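Local coordinates for protein lipocalin (Argas monolakensis, PDB 3BRN) that binds serotonin in the pocket of its lipocalin beta barrel, consistent with a role as a biogenic amine-binding protein of a soft tick, at residues Asp80-Thr85 and Thr95-Ser100; Gly53-Phe58 and Thr74-Gly79; Tyr27-Thr32 and Asn114-Val119. All coordinates share one frame; numbering follows the deposited sequence.

How the interactions relate
All three interactions are antiparallel strand pairs of one lipocalin barrel, and each touches the serotonin in its pocket. Interactions 1 and 2 are neighbours, with centres about 10 Å apart. Strands 67-78 and 81-85 join them through probable backbone hydrogen bonds, such as Thr76 N to Glu83 O at 2.9 Å. Interaction 3 lies farther round, its centre about 12 Å from that of interaction 1 and about 19 Å from that of interaction 2. It meets interaction 1 where Leu98 packs on Tyr115. Interactions 1 and 2 border the indole and its hydroxyl, while interaction 3 supplies aromatic surfaces to the indole and the amine. Ser18 and Asp106 add hydrogen bonds to the ligand.

Interaction 1: residues Asp80-Thr85 and Thr95-Ser100; sequences DKIEVT and TTVLFS. With SRO (serotonin), chain C.
Ile82 and Thr95 form an antiparallel hydrogen-bonded pair. Two short backbone bonds join them, Ile82 N to Thr95 O and Thr95 N to Ile82 O, each 2.7 Å. Two residues along the ladder, Val97 N donates almost straight to Asp80 O, at 170°.

The Ile82 side chain leads from this ladder into the barrel. Its CB lies 4.0 Å from Thr95 CB. There the side chain forks. CG2 is anti to the backbone N and reaches the serotonin, 3.7 Å from the ligand atom CH2. CG1 stands beside the backbone N (chi1 -64°) and carries CD1 the other way. CD1 ends 3.8 Å from Val97 CG2. One residue thus touches both the ligand and the next strand. Val84 CG2 adds a second methyl beside CH2 of the same indole.

The side chains of Lys81 and Thr96 lie on the other face of the sheet, side by side and pointing the same way. The lysine chain bends at chi2 (-60°), which brings NZ back to donate a 2.8 Å hydrogen bond to Thr96 OG1. Thr96 CG2 rests against the carboxylate of Asp80. A water between Asp80 OD2 and Val97 O lies doubtfully close to both.

Past Val97 the chain turns a corner, and a classic beta bulge sets Leu98 and Phe99 opposite Val107. In the lipocalin barrel, strand 81-85 runs between strands 67-78 and 93-97. Ile82 meets Ala15 and Val19 of helix 15-20, Val97 meets Ser18 of the same helix, and Ile82, Thr95 and Val97 all touch Met108 of strand 105-109.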
loop_
_atom_site.group_PDB
_atom_site.type_symbol
_atom_site.label_atom_id
_atom_site.label_comp_id
_atom_site.label_asym_id
_atom_site.label_seq_id
_atom_site.Cartn_x
_atom_site.Cartn_y
_atom_site.Cartn_z
ATOM N N ASP A 80 -6.671 -12.178 4.344
ATOM C CA ASP A 80 -6.547 -10.886 3.675
ATOM C C ASP A 80 -6.225 -9.712 4.596
ATOM O O ASP A 80 -6.327 -8.554 4.184
ATOM C CB ASP A 80 -7.800 -10.581 2.834
ATOM C CG ASP A 80 -9.062 -10.463 3.679
ATOM O OD1 ASP A 80 -8.989 -10.714 4.898
ATOM O OD2 ASP A 80 -10.141 -10.155 3.116
ATOM N N LYS A 81 -5.744 -10.003 5.801
ATOM C CA LYS A 81 -5.451 -8.950 6.779
ATOM C C LYS A 81 -3.966 -8.616 6.918
ATOM O O LYS A 81 -3.133 -9.499 7.125
ATOM C CB LYS A 81 -6.006 -9.313 8.158
ATOM C CG LYS A 81 -7.491 -9.595 8.180
ATOM C CD LYS A 81 -8.283 -8.391 7.723
ATOM C CE LYS A 81 -9.755 -8.780 7.547
ATOM N NZ LYS A 81 -10.610 -7.566 7.443
ATOM N N ILE A 82 -3.653 -7.330 6.794
ATOM C CA ILE A 82 -2.329 -6.796 7.118
ATOM C C ILE A 82 -2.475 -6.008 8.413
ATOM O O ILE A 82 -3.198 -5.009 8.464
ATOM C CB ILE A 82 -1.802 -5.842 6.014
ATOM C CG1 ILE A 82 -1.596 -6.604 4.698
ATOM C CG2 ILE A 82 -0.475 -5.165 6.444
ATOM C CD1 ILE A 82 -1.345 -5.689 3.500
ATOM N N GLU A 83 -1.936 -6.565 9.492
ATOM C CA GLU A 83 -2.080 -5.963 10.814
ATOM C C GLU A 83 -0.795 -5.274 11.227
ATOM O O GLU A 83 0.252 -5.911 11.325
ATOM C CB GLU A 83 -2.453 -7.026 11.848
ATOM C CG GLU A 83 -2.588 -6.471 13.260
ATOM C CD GLU A 83 -3.771 -5.528 13.408
ATOM O OE1 GLU A 83 -4.820 -5.793 12.788
ATOM O OE2 GLU A 83 -3.662 -4.545 14.171
ATOM N N VAL A 84 -0.867 -3.960 11.421
ATOM C CA VAL A 84 0.313 -3.172 11.699
ATOM C C VAL A 84 0.306 -2.702 13.156
ATOM O O VAL A 84 -0.757 -2.379 13.704
ATOM C CB VAL A 84 0.440 -1.951 10.750
ATOM C CG1 VAL A 84 1.490 -0.985 11.267
ATOM C CG2 VAL A 84 0.791 -2.405 9.349
ATOM N N THR A 85 1.446 -2.893 13.818
ATOM C CA THR A 85 1.626 -2.481 15.214
ATOM C C THR A 85 2.901 -1.653 15.352
ATOM O O THR A 85 3.946 -2.007 14.802
ATOM C CB THR A 85 1.702 -3.714 16.168
ATOM O OG1 THR A 85 2.457 -4.757 15.551
ATOM C CG2 THR A 85 0.345 -4.244 16.451
ATOM N N THR A 95 -5.292 -3.345 8.038
ATOM C CA THR A 95 -5.509 -3.034 6.632
ATOM C C THR A 95 -5.988 -4.309 5.923
ATOM O O THR A 95 -5.417 -5.377 6.119
ATOM C CB THR A 95 -4.189 -2.571 6.012
ATOM O OG1 THR A 95 -3.850 -1.275 6.516
ATOM C CG2 THR A 95 -4.277 -2.537 4.492
ATOM N N THR A 96 -7.027 -4.202 5.093
ATOM C CA THR A 96 -7.563 -5.367 4.392
ATOM C C THR A 96 -7.239 -5.250 2.902
ATOM O O THR A 96 -7.505 -4.225 2.288
ATOM C CB THR A 96 -9.112 -5.479 4.549
ATOM O OG1 THR A 96 -9.453 -5.457 5.934
ATOM C CG2 THR A 96 -9.658 -6.773 3.920
ATOM N N VAL A 97 -6.752 -6.334 2.318
ATOM C CA VAL A 97 -6.469 -6.339 0.887
ATOM C C VAL A 97 -7.751 -6.640 0.110
ATOM O O VAL A 97 -8.287 -7.727 0.225
ATOM C CB VAL A 97 -5.387 -7.357 0.526
ATOM C CG1 VAL A 97 -4.962 -7.171 -0.927
ATOM C CG2 VAL A 97 -4.182 -7.217 1.472
ATOM N N LEU A 98 -8.273 -5.652 -0.616
ATOM C CA LEU A 98 -9.510 -5.849 -1.379
ATOM C C LEU A 98 -9.167 -6.416 -2.744
ATOM O O LEU A 98 -9.991 -7.042 -3.385
ATOM C CB LEU A 98 -10.250 -4.521 -1.539
ATOM C CG LEU A 98 -10.557 -3.818 -0.214
ATOM C CD1 LEU A 98 -11.305 -2.548 -0.526
ATOM C CD2 LEU A 98 -11.374 -4.756 0.696
ATOM N N PHE A 99 -7.983 -6.067 -3.235
ATOM C CA PHE A 99 -7.497 -6.581 -4.502
ATOM C C PHE A 99 -5.992 -6.388 -4.620
ATOM O O PHE A 99 -5.441 -5.430 -4.111
ATOM C CB PHE A 99 -8.217 -5.904 -5.679
ATOM C CG PHE A 99 -7.642 -6.253 -7.025
ATOM C CD1 PHE A 99 -8.080 -7.375 -7.715
ATOM C CD2 PHE A 99 -6.673 -5.450 -7.604
ATOM C CE1 PHE A 99 -7.537 -7.707 -8.949
ATOM C CE2 PHE A 99 -6.115 -5.789 -8.824
ATOM C CZ PHE A 99 -6.567 -6.905 -9.507
ATOM N N SER A 100 -5.315 -7.303 -5.303
ATOM C CA SER A 100 -3.883 -7.125 -5.525
ATOM C C SER A 100 -3.472 -7.999 -6.688
ATOM O O SER A 100 -4.143 -8.986 -6.970
ATOM C CB SER A 100 -3.109 -7.546 -4.280
ATOM O OG SER A 100 -1.727 -7.277 -4.433
HETATM O OH SRO C . 3.970 -3.722 5.093
HETATM C CZ3 SRO C . 2.802 -3.086 4.750
HETATM C CH2 SRO C . 2.022 -2.577 5.785
HETATM C CZ2 SRO C . 0.885 -1.816 5.501
HETATM C CE2 SRO C . 0.547 -1.663 4.164
HETATM N NE1 SRO C . -0.481 -1.066 3.510
HETATM C CD1 SRO C . -0.301 -1.202 2.175
HETATM C CG SRO C . 0.864 -1.938 1.955
HETATM C CD2 SRO C . 1.375 -2.238 3.216
HETATM C CE3 SRO C . 2.455 -2.919 3.509
HETATM C CB SRO C . 1.413 -2.354 0.613
HETATM C CA SRO C . 1.335 -3.886 0.453
HETATM N NZ SRO C . 2.028 -4.261 -0.784
HETATM O O HOH W 1 -10.194 -9.340 0.730
#

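Interaction 2: residues Gly53-Phe58 and Thr74-Gly79; sequences GQSTSF and TVTVNG. With SRO (serotonin), chain C.
Phe58 and Val75 cross at about a right angle. The ring atom CD1 of Phe58 lies 3.6 Å from Val75 CB. Phe58 CG sits between the backbone N and the carbonyl carbon (chi1 72°), which sets the ring against Val75 and Thr74. Its edge lies against the Thr74 carbonyl, with CE1 3.6 Å from Thr74 O. One face receives the serotonin hydroxyl, which sits 3.5 Å above the ring plane, toward the rim. The ring thus touches both Val75 and the ligand, and Val75 CG2 itself comes 4.0 Å from the serotonin OH.

Thr56 and Val75 are arranged differently. They lie side by side and point the same way, with Thr56 CG2 3.6 Å from Val75 CG1. Their backbones form a hydrogen-bonded pair, with Thr56 N donating to Val75 O and Val75 N to Thr56 O.

On the other face Ser55 and Thr76 meet through their hydroxyls, OG to OG1 at 2.6 Å. Either could be the donor. Farther along, Val77 N bonds to Gln54 O at 3.1 Å. A weak bond from Gly53 N to Val77 O, bent to 126°, ends the ladder.

This is the open end of the hairpin formed by strands 55-64 and 67-78. Val75 also packs on Ile82 and Val84 of strand 81-85. Thr56 and Val77 both meet Leu50, and Val77 reaches Ala15, Tyr16 and Val19 of helix 15-20.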
loop_
_atom_site.group_PDB
_atom_site.type_symbol
_atom_site.label_atom_id
_atom_site.label_comp_id
_atom_site.label_asym_id
_atom_site.label_seq_id
_atom_site.Cartn_x
_atom_site.Cartn_y
_atom_site.Cartn_z
ATOM N N GLY A 53 0.675 -16.071 8.243
ATOM C CA GLY A 53 0.631 -15.993 9.708
ATOM C C GLY A 53 1.828 -15.374 10.423
ATOM O O GLY A 53 1.836 -15.260 11.645
ATOM N N GLN A 54 2.847 -14.987 9.668
ATOM C CA GLN A 54 4.085 -14.497 10.269
ATOM C C GLN A 54 4.057 -13.007 10.571
ATOM O O GLN A 54 3.221 -12.268 10.033
ATOM C CB GLN A 54 5.292 -14.830 9.391
ATOM C CG GLN A 54 5.594 -16.306 9.300
ATOM C CD GLN A 54 6.833 -16.601 8.483
ATOM O OE1 GLN A 54 7.122 -15.747 7.511
ATOM N NE2 GLN A 54 7.526 -17.587 8.728
ATOM N N SER A 55 4.900 -12.603 11.520
ATOM C CA SER A 55 5.123 -11.194 11.851
ATOM C C SER A 55 6.533 -10.844 11.448
ATOM O O SER A 55 7.418 -11.700 11.458
ATOM C CB SER A 55 4.958 -10.958 13.349
ATOM O OG SER A 55 3.609 -11.116 13.742
ATOM N N THR A 56 6.758 -9.587 11.097
ATOM C CA THR A 56 8.084 -9.166 10.660
ATOM C C THR A 56 8.181 -7.654 10.748
ATOM O O THR A 56 7.170 -6.980 10.926
ATOM C CB THR A 56 8.367 -9.610 9.206
ATOM O OG1 THR A 56 9.781 -9.647 8.970
ATOM C CG2 THR A 56 7.714 -8.649 8.217
ATOM N N SER A 57 9.406 -7.139 10.749
ATOM C CA SER A 57 9.627 -5.695 10.727
ATOM C C SER A 57 9.528 -5.208 9.299
ATOM O O SER A 57 9.868 -5.934 8.366
ATOM C CB SER A 57 11.036 -5.357 11.246
ATOM O OG SER A 57 11.221 -5.769 12.584
ATOM N N PHE A 58 9.124 -3.949 9.125
ATOM C CA PHE A 58 9.163 -3.333 7.811
ATOM C C PHE A 58 9.408 -1.852 7.979
ATOM O O PHE A 58 9.186 -1.299 9.056
ATOM C CB PHE A 58 7.865 -3.578 7.028
ATOM C CG PHE A 58 6.688 -2.802 7.544
ATOM C CD1 PHE A 58 6.034 -3.201 8.694
ATOM C CD2 PHE A 58 6.236 -1.674 6.876
ATOM C CE1 PHE A 58 5.003 -2.461 9.206
ATOM C CE2 PHE A 58 5.191 -0.937 7.368
ATOM C CZ PHE A 58 4.546 -1.345 8.525
ATOM N N THR A 74 5.937 -3.224 12.976
ATOM C CA THR A 74 5.714 -4.643 12.784
ATOM C C THR A 74 4.463 -4.841 11.942
ATOM O O THR A 74 3.514 -4.068 12.044
ATOM C CB THR A 74 5.527 -5.336 14.130
ATOM O OG1 THR A 74 6.705 -5.134 14.912
ATOM C CG2 THR A 74 5.264 -6.868 13.958
ATOM N N VAL A 75 4.504 -5.838 11.066
ATOM C CA VAL A 75 3.352 -6.227 10.263
ATOM C C VAL A 75 3.164 -7.747 10.388
ATOM O O VAL A 75 4.134 -8.503 10.327
ATOM C CB VAL A 75 3.573 -5.848 8.784
ATOM C CG1 VAL A 75 4.700 -6.697 8.184
ATOM C CG2 VAL A 75 2.260 -5.979 7.981
ATOM N N THR A 76 1.934 -8.167 10.669
ATOM C CA THR A 76 1.571 -9.579 10.758
ATOM C C THR A 76 0.474 -9.852 9.742
ATOM O O THR A 76 -0.453 -9.054 9.595
ATOM C CB THR A 76 1.012 -9.926 12.158
ATOM O OG1 THR A 76 1.859 -9.346 13.160
ATOM C CG2 THR A 76 0.962 -11.449 12.361
ATOM N N VAL A 77 0.628 -10.938 8.995
ATOM C CA VAL A 77 -0.266 -11.253 7.883
ATOM C C VAL A 77 -1.079 -12.525 8.108
ATOM O O VAL A 77 -0.522 -13.580 8.404
ATOM C CB VAL A 77 0.517 -11.355 6.554
ATOM C CG1 VAL A 77 0.978 -9.958 6.095
ATOM C CG2 VAL A 77 1.714 -12.255 6.717
ATOM N N ASN A 78 -2.400 -12.406 7.971
ATOM C CA ASN A 78 -3.320 -13.544 8.044
ATOM C C ASN A 78 -4.485 -13.375 7.051
ATOM O O ASN A 78 -5.189 -12.377 7.096
ATOM C CB ASN A 78 -3.876 -13.689 9.473
ATOM C CG ASN A 78 -2.783 -13.949 10.512
ATOM O OD1 ASN A 78 -2.382 -15.211 10.652
ATOM N ND2 ASN A 78 -2.363 -13.039 11.227
ATOM N N GLY A 79 -4.745 -14.384 6.224
ATOM C CA GLY A 79 -5.832 -14.275 5.240
ATOM C C GLY A 79 -5.626 -12.988 4.463
ATOM O O GLY A 79 -4.497 -12.642 4.159
HETATM O OH SRO C . 3.970 -3.722 5.093
HETATM C CZ3 SRO C . 2.802 -3.086 4.750
HETATM C CH2 SRO C . 2.022 -2.577 5.785
HETATM C CZ2 SRO C . 0.885 -1.816 5.501
HETATM C CE2 SRO C . 0.547 -1.663 4.164
HETATM N NE1 SRO C . -0.481 -1.066 3.510
HETATM C CD1 SRO C . -0.301 -1.202 2.175
HETATM C CG SRO C . 0.864 -1.938 1.955
HETATM C CD2 SRO C . 1.375 -2.238 3.216
HETATM C CE3 SRO C . 2.455 -2.919 3.509
HETATM C CB SRO C . 1.413 -2.354 0.613
HETATM C CA SRO C . 1.335 -3.886 0.453
HETATM N NZ SRO C . 2.028 -4.261 -0.784
#

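Interaction 3: residues Tyr27-Thr32 and Asn114-Val119; sequences YYLRKT and NYELWV. With SRO (serotonin), chain C.
Trp118 lies between Leu29 and the serotonin. Leu29 CB sits over one face, 3.8 Å from the centroid of the six-membered ring and 10° off its normal, a CH-pi contact. Leu29 CD1 approaches the same face, toward the rim. Over the opposite face comes serotonin CD1, 3.3 Å from Trp118 CE2, with the two indole planes steeply inclined. Tyr27 presents a ring face to the ligand's aminoethyl tail: the amine NZ stands over the ring centre, 3.4 Å above its plane.

The next shell fixes the Trp118 ring. Trp118 NE1 donates to Glu116 OE1 at 2.8 Å, nearly in the ring plane, though it meets the oxygen from above the carboxylate plane. Asn114 ND2 holds the other oxygen, Glu116 OE2, at 3.1 Å. A water also donates to OE2 and is hydrogen-bonded to Thr32 OG1, which Lys34 N also meets.

Farther out, a classic beta bulge sets Arg30 and Lys31 opposite Leu117. Leu117 O accepts from both backbone nitrogens, Arg30 N at 2.8 Å and Lys31 N at 3.3 Å. Beyond, Lys31 forms a salt bridge with Asp133 of helix 131-140, and Arg30 bonds to Tyr129 and His147.

The chemistry suits an aromatic amine. Trp118 offers its face to the CD1 corner of the serotonin indole, and its N-H is already engaged by Glu116. If the amine is charged, the face of Tyr27 could stabilise it, alongside the carboxylate of Asp106.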
loop_
_atom_site.group_PDB
_atom_site.type_symbol
_atom_site.label_atom_id
_atom_site.label_comp_id
_atom_site.label_asym_id
_atom_site.label_seq_id
_atom_site.Cartn_x
_atom_site.Cartn_y
_atom_site.Cartn_z
ATOM N N TYR A 27 6.243 0.310 -2.032
ATOM C CA TYR A 27 4.959 0.809 -2.518
ATOM C C TYR A 27 4.699 2.232 -2.012
ATOM O O TYR A 27 4.858 2.516 -0.820
ATOM C CB TYR A 27 3.820 -0.118 -2.059
ATOM C CG TYR A 27 3.758 -1.439 -2.798
ATOM C CD1 TYR A 27 2.800 -1.670 -3.776
ATOM C CD2 TYR A 27 4.595 -2.487 -2.442
ATOM C CE1 TYR A 27 2.744 -2.888 -4.458
ATOM C CE2 TYR A 27 4.541 -3.694 -3.087
ATOM C CZ TYR A 27 3.604 -3.902 -4.074
ATOM O OH TYR A 27 3.620 -5.095 -4.747
ATOM N N TYR A 28 4.312 3.122 -2.927
ATOM C CA TYR A 28 3.870 4.450 -2.556
ATOM C C TYR A 28 2.379 4.391 -2.324
ATOM O O TYR A 28 1.682 3.735 -3.093
ATOM C CB TYR A 28 4.088 5.433 -3.698
ATOM C CG TYR A 28 5.521 5.820 -3.922
ATOM C CD1 TYR A 28 6.278 5.191 -4.893
ATOM C CD2 TYR A 28 6.112 6.840 -3.181
ATOM C CE1 TYR A 28 7.557 5.615 -5.179
ATOM C CE2 TYR A 28 7.424 7.222 -3.416
ATOM C CZ TYR A 28 8.132 6.604 -4.417
ATOM O OH TYR A 28 9.416 7.006 -4.713
ATOM N N LEU A 29 1.883 5.216 -1.402
ATOM C CA LEU A 29 0.434 5.375 -1.274
ATOM C C LEU A 29 0.066 6.377 -2.360
ATOM O O LEU A 29 0.506 7.515 -2.303
ATOM C CB LEU A 29 0.044 5.910 0.102
ATOM C CG LEU A 29 -1.437 6.313 0.295
ATOM C CD1 LEU A 29 -2.310 5.101 0.018
ATOM C CD2 LEU A 29 -1.620 6.729 1.749
ATOM N N ARG A 30 -0.534 5.876 -3.446
ATOM C CA ARG A 30 -0.810 6.675 -4.636
ATOM C C ARG A 30 -2.074 7.524 -4.504
ATOM O O ARG A 30 -2.089 8.693 -4.900
ATOM C CB ARG A 30 -0.881 5.771 -5.877
ATOM C CG ARG A 30 -1.234 6.475 -7.194
ATOM C CD ARG A 30 -0.232 7.585 -7.572
ATOM N NE ARG A 30 -0.659 8.293 -8.778
ATOM C CZ ARG A 30 -1.631 9.203 -8.817
ATOM N NH1 ARG A 30 -2.270 9.561 -7.710
ATOM N NH2 ARG A 30 -1.957 9.772 -9.963
ATOM N N LYS A 31 -3.171 6.904 -4.074
ATOM C CA LYS A 31 -4.429 7.641 -3.868
ATOM C C LYS A 31 -5.076 7.129 -2.597
ATOM O O LYS A 31 -5.031 5.935 -2.339
ATOM C CB LYS A 31 -5.407 7.402 -5.029
ATOM C CG LYS A 31 -4.874 7.734 -6.423
ATOM C CD LYS A 31 -5.952 7.546 -7.474
ATOM C CE LYS A 31 -5.419 7.814 -8.881
ATOM N NZ LYS A 31 -6.253 7.136 -9.904
ATOM N N THR A 32 -5.843 7.992 -1.925
ATOM C CA THR A 32 -6.609 7.576 -0.745
ATOM C C THR A 32 -7.890 8.404 -0.624
ATOM O O THR A 32 -7.975 9.509 -1.170
ATOM C CB THR A 32 -5.749 7.668 0.562
ATOM O OG1 THR A 32 -6.538 7.293 1.697
ATOM C CG2 THR A 32 -5.210 9.087 0.783
ATOM N N ASN A 114 -11.120 3.963 5.266
ATOM C CA ASN A 114 -10.874 4.587 3.999
ATOM C C ASN A 114 -10.356 3.606 2.938
ATOM O O ASN A 114 -9.911 2.563 3.269
ATOM C CB ASN A 114 -9.872 5.690 4.216
ATOM C CG ASN A 114 -8.568 5.177 4.715
ATOM O OD1 ASN A 114 -8.458 4.726 5.814
ATOM N ND2 ASN A 114 -7.607 5.183 3.874
ATOM N N TYR A 115 -10.440 3.980 1.675
ATOM C CA TYR A 115 -9.869 3.197 0.620
ATOM C C TYR A 115 -8.548 3.728 0.117
ATOM O O TYR A 115 -8.344 4.886 0.101
ATOM C CB TYR A 115 -10.863 2.998 -0.525
ATOM C CG TYR A 115 -12.126 2.362 -0.054
ATOM C CD1 TYR A 115 -12.143 1.058 0.291
ATOM C CD2 TYR A 115 -13.270 3.094 0.120
ATOM C CE1 TYR A 115 -13.251 0.482 0.751
ATOM C CE2 TYR A 115 -14.403 2.519 0.588
ATOM C CZ TYR A 115 -14.388 1.210 0.904
ATOM O OH TYR A 115 -15.451 0.568 1.382
ATOM N N GLU A 116 -7.696 2.838 -0.353
ATOM C CA GLU A 116 -6.312 3.188 -0.672
ATOM C C GLU A 116 -5.840 2.465 -1.915
ATOM O O GLU A 116 -6.055 1.260 -2.061
ATOM C CB GLU A 116 -5.393 2.789 0.486
ATOM C CG GLU A 116 -5.701 3.541 1.787
ATOM C CD GLU A 116 -4.820 3.098 2.945
ATOM O OE1 GLU A 116 -4.143 2.049 2.817
ATOM O OE2 GLU A 116 -4.884 3.744 4.016
ATOM N N LEU A 117 -5.081 3.172 -2.735
ATOM C CA LEU A 117 -4.386 2.537 -3.841
ATOM C C LEU A 117 -2.893 2.661 -3.573
ATOM O O LEU A 117 -2.372 3.767 -3.487
ATOM C CB LEU A 117 -4.744 3.247 -5.153
ATOM C CG LEU A 117 -3.958 2.841 -6.404
ATOM C CD1 LEU A 117 -4.210 1.390 -6.764
ATOM C CD2 LEU A 117 -4.343 3.757 -7.565
ATOM N N TRP A 118 -2.216 1.537 -3.492
ATOM C CA TRP A 118 -0.789 1.504 -3.312
ATOM C C TRP A 118 -0.137 1.018 -4.579
ATOM O O TRP A 118 -0.623 0.123 -5.184
ATOM C CB TRP A 118 -0.421 0.633 -2.138
ATOM C CG TRP A 118 -0.846 1.074 -0.823
ATOM C CD1 TRP A 118 -2.055 0.954 -0.305
ATOM C CD2 TRP A 118 -0.054 1.715 0.155
ATOM N NE1 TRP A 118 -2.099 1.460 0.934
ATOM C CE2 TRP A 118 -0.870 1.955 1.246
ATOM C CE3 TRP A 118 1.266 2.123 0.216
ATOM C CZ2 TRP A 118 -0.403 2.544 2.394
ATOM C CZ3 TRP A 118 1.709 2.718 1.349
ATOM C CH2 TRP A 118 0.896 2.918 2.419
ATOM N N VAL A 119 0.941 1.656 -5.006
ATOM C CA VAL A 119 1.600 1.271 -6.259
ATOM C C VAL A 119 3.098 1.069 -6.062
ATOM O O VAL A 119 3.756 1.856 -5.380
ATOM C CB VAL A 119 1.336 2.282 -7.404
ATOM C CG1 VAL A 119 1.864 1.736 -8.741
ATOM C CG2 VAL A 119 -0.145 2.589 -7.513
HETATM O OH SRO C . 3.970 -3.722 5.093
HETATM C CZ3 SRO C . 2.802 -3.086 4.750
HETATM C CH2 SRO C . 2.022 -2.577 5.785
HETATM C CZ2 SRO C . 0.885 -1.816 5.501
HETATM C CE2 SRO C . 0.547 -1.663 4.164
HETATM N NE1 SRO C . -0.481 -1.066 3.510
HETATM C CD1 SRO C . -0.301 -1.202 2.175
HETATM C CG SRO C . 0.864 -1.938 1.955
HETATM C CD2 SRO C . 1.375 -2.238 3.216
HETATM C CE3 SRO C . 2.455 -2.919 3.509
HETATM C CB SRO C . 1.413 -2.354 0.613
HETATM C CA SRO C . 1.335 -3.886 0.453
HETATM N NZ SRO C . 2.028 -4.261 -0.784
HETATM O O HOH W 2 -4.848 6.567 3.579
#